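Local coordinates for acyl-coenzyme A oxidase acox-1.2 (Caenorhabditis elegans, PDB 5K3J), which catalyses the FAD-dependent first step of peroxisomal beta-oxidation on ascaroside-CoA pheromone precursors with a five-carbon omega side chain, at residues K27-S35 and Y350-E358. Numbering follows the deposited sequence.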
ATOM      1  N   LYS A  27       4.548  32.715  -5.062  1.00 68.55           N
ATOM      2  CA  LYS A  27       4.422  33.114  -3.667  1.00 70.23           C
ATOM      3  C   LYS A  27       4.146  31.907  -2.786  1.00 66.84           C
ATOM      4  O   LYS A  27       4.695  31.792  -1.689  1.00 66.61           O
ATOM      5  CB  LYS A  27       3.311  34.149  -3.496  1.00 72.57           C
ATOM      6  CG  LYS A  27       3.804  35.584  -3.473  1.00 76.67           C
ATOM      7  CD  LYS A  27       4.346  36.011  -4.828  1.00 78.51           C
ATOM      8  CE  LYS A  27       4.848  37.445  -4.789  1.00 80.90           C
ATOM      9  NZ  LYS A  27       3.776  38.383  -4.358  1.00 79.77           N
ATOM     10  N   MET A  28       3.289  31.010  -3.264  1.00 57.30           N
ATOM     11  CA  MET A  28       2.976  29.799  -2.518  1.00 54.68           C
ATOM     12  C   MET A  28       4.203  28.901  -2.402  1.00 54.09           C
ATOM     13  O   MET A  28       4.446  28.301  -1.355  1.00 49.43           O
ATOM     14  CB  MET A  28       1.832  29.032  -3.176  1.00 54.64           C
ATOM     15  CG  MET A  28       1.492  27.737  -2.456  1.00 56.75           C
ATOM     16  SD  MET A  28       0.698  27.985  -0.860  1.00 58.29           S
ATOM     17  CE  MET A  28      -0.987  28.276  -1.380  1.00 59.00           C
ATOM     18  N   ALA A  29       4.973  28.820  -3.482  1.00 40.70           N
ATOM     19  CA  ALA A  29       6.196  28.024  -3.498  1.00 43.87           C
ATOM     20  C   ALA A  29       7.144  28.497  -2.404  1.00 46.93           C
ATOM     21  O   ALA A  29       7.741  27.684  -1.695  1.00 50.71           O
ATOM     22  CB  ALA A  29       6.868  28.103  -4.852  1.00 43.28           C
ATOM     23  N   ALA A  30       7.271  29.817  -2.275  1.00 52.06           N
ATOM     24  CA  ALA A  30       8.134  30.429  -1.272  1.00 55.19           C
ATOM     25  C   ALA A  30       7.737  30.010   0.136  1.00 55.45           C
ATOM     26  O   ALA A  30       8.586  29.781   0.999  1.00 55.73           O
ATOM     27  CB  ALA A  30       8.093  31.943  -1.406  1.00 56.36           C
ATOM     28  N   VAL A  31       6.433  29.911   0.357  1.00 64.42           N
ATOM     29  CA  VAL A  31       5.902  29.479   1.640  1.00 68.07           C
ATOM     30  C   VAL A  31       6.222  28.010   1.886  1.00 74.17           C
ATOM     31  O   VAL A  31       6.739  27.643   2.942  1.00 77.98           O
ATOM     32  CB  VAL A  31       4.379  29.686   1.713  1.00 67.00           C
ATOM     33  CG1 VAL A  31       3.820  29.131   3.013  1.00 67.79           C
ATOM     34  CG2 VAL A  31       4.039  31.159   1.558  1.00 72.40           C
ATOM     35  N   ILE A  32       5.906  27.178   0.898  1.00 78.32           N
ATOM     36  CA  ILE A  32       6.140  25.738   0.970  1.00 73.47           C
ATOM     37  C   ILE A  32       7.593  25.408   1.303  1.00 72.09           C
ATOM     38  O   ILE A  32       7.871  24.552   2.142  1.00 76.89           O
ATOM     39  CB  ILE A  32       5.759  25.049  -0.358  1.00 72.69           C
ATOM     40  CG1 ILE A  32       4.239  25.069  -0.546  1.00 68.11           C
ATOM     41  CG2 ILE A  32       6.287  23.618  -0.399  1.00 71.58           C
ATOM     42  CD1 ILE A  32       3.782  24.622  -1.913  1.00 68.59           C
ATOM     43  N   TYR A  33       8.520  26.106   0.656  1.00 53.02           N
ATOM     44  CA  TYR A  33       9.932  25.783   0.801  1.00 49.61           C
ATOM     45  C   TYR A  33      10.642  26.640   1.845  1.00 48.88           C
ATOM     46  O   TYR A  33      11.852  26.516   2.037  1.00 44.06           O
ATOM     47  CB  TYR A  33      10.627  25.904  -0.553  1.00 49.31           C
ATOM     48  CG  TYR A  33      10.180  24.834  -1.519  1.00 53.54           C
ATOM     49  CD1 TYR A  33      10.514  23.505  -1.304  1.00 52.40           C
ATOM     50  CD2 TYR A  33       9.415  25.148  -2.636  1.00 50.51           C
ATOM     51  CE1 TYR A  33      10.109  22.518  -2.172  1.00 52.30           C
ATOM     52  CE2 TYR A  33       9.002  24.166  -3.514  1.00 49.02           C
ATOM     53  CZ  TYR A  33       9.357  22.854  -3.278  1.00 51.58           C
ATOM     54  OH  TYR A  33       8.947  21.868  -4.145  1.00 46.77           O
ATOM     55  N   GLY A  34       9.886  27.503   2.519  1.00 79.54           N
ATOM     56  CA  GLY A  34      10.389  28.227   3.675  1.00 72.27           C
ATOM     57  C   GLY A  34      10.977  29.600   3.414  1.00 71.55           C
ATOM     58  O   GLY A  34      11.130  30.399   4.339  1.00 76.37           O
ATOM     59  N   SER A  35      11.315  29.879   2.160  1.00 47.06           N
ATOM     60  CA  SER A  35      11.883  31.176   1.812  1.00 49.62           C
ATOM     61  C   SER A  35      11.800  31.448   0.319  1.00 52.47           C
ATOM     62  O   SER A  35      11.924  30.535  -0.498  1.00 57.93           O
ATOM     63  CB  SER A  35      13.340  31.268   2.268  1.00 48.36           C
ATOM     64  OG  SER A  35      14.161  30.387   1.527  1.00 51.27           O
ATOM     65  N   TYR A 350       0.396  19.905   3.041  1.00 45.89           N
ATOM     66  CA  TYR A 350       0.756  21.225   3.541  1.00 42.58           C
ATOM     67  C   TYR A 350       0.975  21.196   5.048  1.00 41.84           C
ATOM     68  O   TYR A 350       1.970  21.721   5.547  1.00 41.50           O
ATOM     69  CB  TYR A 350      -0.326  22.249   3.190  1.00 42.67           C
ATOM     70  CG  TYR A 350      -0.256  22.758   1.767  1.00 39.04           C
ATOM     71  CD1 TYR A 350      -1.054  22.209   0.775  1.00 37.43           C
ATOM     72  CD2 TYR A 350       0.608  23.786   1.419  1.00 35.43           C
ATOM     73  CE1 TYR A 350      -0.995  22.668  -0.527  1.00 35.41           C
ATOM     74  CE2 TYR A 350       0.676  24.254   0.120  1.00 36.31           C
ATOM     75  CZ  TYR A 350      -0.130  23.691  -0.849  1.00 36.07           C
ATOM     76  OH  TYR A 350      -0.068  24.149  -2.144  1.00 38.32           O
ATOM     77  N   ALA A 351       0.042  20.575   5.765  1.00 39.10           N
ATOM     78  CA  ALA A 351       0.093  20.529   7.222  1.00 39.27           C
ATOM     79  C   ALA A 351       1.347  19.817   7.715  1.00 41.39           C
ATOM     80  O   ALA A 351       1.985  20.262   8.671  1.00 43.46           O
ATOM     81  CB  ALA A 351      -1.150  19.848   7.775  1.00 37.33           C
ATOM     82  N   PHE A 352       1.700  18.717   7.057  1.00 44.27           N
ATOM     83  CA  PHE A 352       2.879  17.943   7.443  1.00 42.93           C
ATOM     84  C   PHE A 352       4.158  18.750   7.235  1.00 42.78           C
ATOM     85  O   PHE A 352       5.043  18.761   8.090  1.00 40.68           O
ATOM     86  CB  PHE A 352       2.974  16.631   6.650  1.00 43.97           C
ATOM     87  CG  PHE A 352       1.867  15.653   6.937  1.00 43.38           C
ATOM     88  CD1 PHE A 352       1.009  15.845   8.006  1.00 42.93           C
ATOM     89  CD2 PHE A 352       1.690  14.537   6.135  1.00 46.92           C
ATOM     90  CE1 PHE A 352      -0.007  14.950   8.266  1.00 47.62           C
ATOM     91  CE2 PHE A 352       0.676  13.638   6.390  1.00 49.79           C
ATOM     92  CZ  PHE A 352      -0.173  13.846   7.457  1.00 48.69           C
ATOM     93  N   ILE A 353       4.244  19.421   6.090  1.00 38.98           N
ATOM     94  CA  ILE A 353       5.441  20.168   5.707  1.00 42.15           C
ATOM     95  C   ILE A 353       5.724  21.316   6.675  1.00 44.53           C
ATOM     96  O   ILE A 353       6.872  21.535   7.072  1.00 42.62           O
ATOM     97  CB  ILE A 353       5.311  20.709   4.267  1.00 39.06           C
ATOM     98  CG1 ILE A 353       5.513  19.571   3.266  1.00 38.38           C
ATOM     99  CG2 ILE A 353       6.316  21.825   4.001  1.00 37.52           C
ATOM    100  CD1 ILE A 353       5.132  19.929   1.849  1.00 38.51           C
ATOM    101  N   PHE A 354       4.675  22.033   7.066  1.00 53.66           N
ATOM    102  CA  PHE A 354       4.815  23.124   8.027  1.00 51.89           C
ATOM    103  C   PHE A 354       5.163  22.575   9.402  1.00 49.84           C
ATOM    104  O   PHE A 354       5.919  23.187  10.158  1.00 53.57           O
ATOM    105  CB  PHE A 354       3.531  23.952   8.093  1.00 49.33           C
ATOM    106  CG  PHE A 354       3.165  24.600   6.790  1.00 48.43           C
ATOM    107  CD1 PHE A 354       4.151  25.048   5.931  1.00 46.15           C
ATOM    108  CD2 PHE A 354       1.839  24.752   6.417  1.00 48.02           C
ATOM    109  CE1 PHE A 354       3.827  25.638   4.732  1.00 45.39           C
ATOM    110  CE2 PHE A 354       1.507  25.344   5.216  1.00 49.48           C
ATOM    111  CZ  PHE A 354       2.504  25.787   4.371  1.00 47.73           C
ATOM    112  N   THR A 355       4.599  21.416   9.720  1.00 43.95           N
ATOM    113  CA  THR A 355       4.944  20.703  10.939  1.00 45.88           C
ATOM    114  C   THR A 355       6.401  20.259  10.864  1.00 45.59           C
ATOM    115  O   THR A 355       7.101  20.195  11.875  1.00 44.72           O
ATOM    116  CB  THR A 355       4.020  19.483  11.154  1.00 47.09           C
ATOM    117  OG1 THR A 355       2.653  19.914  11.163  1.00 48.38           O
ATOM    118  CG2 THR A 355       4.331  18.781  12.467  1.00 48.15           C
ATOM    119  N   GLY A 356       6.852  19.968   9.646  1.00 51.28           N
ATOM    120  CA  GLY A 356       8.223  19.561   9.408  1.00 53.22           C
ATOM    121  C   GLY A 356       9.225  20.679   9.631  1.00 51.72           C
ATOM    122  O   GLY A 356      10.313  20.440  10.154  1.00 50.14           O
ATOM    123  N   PHE A 357       8.863  21.899   9.237  1.00 45.01           N
ATOM    124  CA  PHE A 357       9.742  23.056   9.413  1.00 43.98           C
ATOM    125  C   PHE A 357      10.070  23.310  10.878  1.00 44.11           C
ATOM    126  O   PHE A 357      11.203  23.656  11.212  1.00 43.59           O
ATOM    127  CB  PHE A 357       9.120  24.322   8.809  1.00 41.07           C
ATOM    128  CG  PHE A 357       9.414  24.503   7.349  1.00 39.18           C
ATOM    129  CD1 PHE A 357      10.718  24.648   6.912  1.00 38.81           C
ATOM    130  CD2 PHE A 357       8.393  24.541   6.420  1.00 36.26           C
ATOM    131  CE1 PHE A 357      10.999  24.813   5.579  1.00 42.88           C
ATOM    132  CE2 PHE A 357       8.675  24.708   5.084  1.00 38.09           C
ATOM    133  CZ  PHE A 357       9.974  24.843   4.665  1.00 41.31           C
ATOM    134  N   GLU A 358       9.080  23.144  11.748  1.00 40.59           N
ATOM    135  CA  GLU A 358       9.285  23.367  13.175  1.00 43.63           C
ATOM    136  C   GLU A 358      10.245  22.341  13.775  1.00 46.55           C
ATOM    137  O   GLU A 358      11.203  22.709  14.453  1.00 56.07           O
ATOM    138  CB  GLU A 358       7.952  23.334  13.924  1.00 45.65           C
ATOM    139  CG  GLU A 358       7.028  24.500  13.620  1.00 48.93           C
ATOM    140  CD  GLU A 358       5.884  24.603  14.613  1.00 51.73           C
ATOM    141  OE1 GLU A 358       5.911  23.876  15.629  1.00 48.08           O
ATOM    142  OE2 GLU A 358       4.958  25.408  14.377  1.00 54.26           O
TER
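The ring of F357 meets the end of segment 27-35 with its edge: the carbonyl O of I32 lies near the ring plane, 3.1 Å from CE2, while the Y33–G34 peptide comes in obliquely, with Y33 C 3.4 Å from CZ. The F354 ring has the backbone O of Y350 against one face, offset toward the rim, and receives V31 obliquely, CG1 standing 3.8 Å from CZ. V31 CG1 is anti to the backbone N (chi1 176°), the rotamer that carries this methyl to the ring. Y350 is also approached obliquely; I32 CG1 and CD1 both touch CE2, and M28 makes a Met-aromatic contact, SD being 5.0 Å from the ring centroid and 63° off its normal. The Y350 hydroxyl reaches past them to hydrogen-bond L604 O. Within 27-35, I32 CG2 lies over the centre of the Y33 ring.

No hydrogen bond crosses this interface, which joins the N-terminal region to helix 343-363 of the acyl-CoA oxidase C-alpha1 domain. The short helical segments run at 49° with axes 11.7 Å apart, a separation filled by the Y350, F354 and F357 rings together with I32. The CB of I353 is directed toward the partner segment, and its CG2 lies 3.6 Å from I32 O. G34 is the first residue to leave helical backbone angles, with positive phi. Replacing F357 by an alanine would probably open a gap beside the I32 carbonyl and the Y33–G34 peptide, leaving that stretch of backbone without its aromatic cover. M28 also packs on V554 and L555 of helix 549-569, and Y350 on L558.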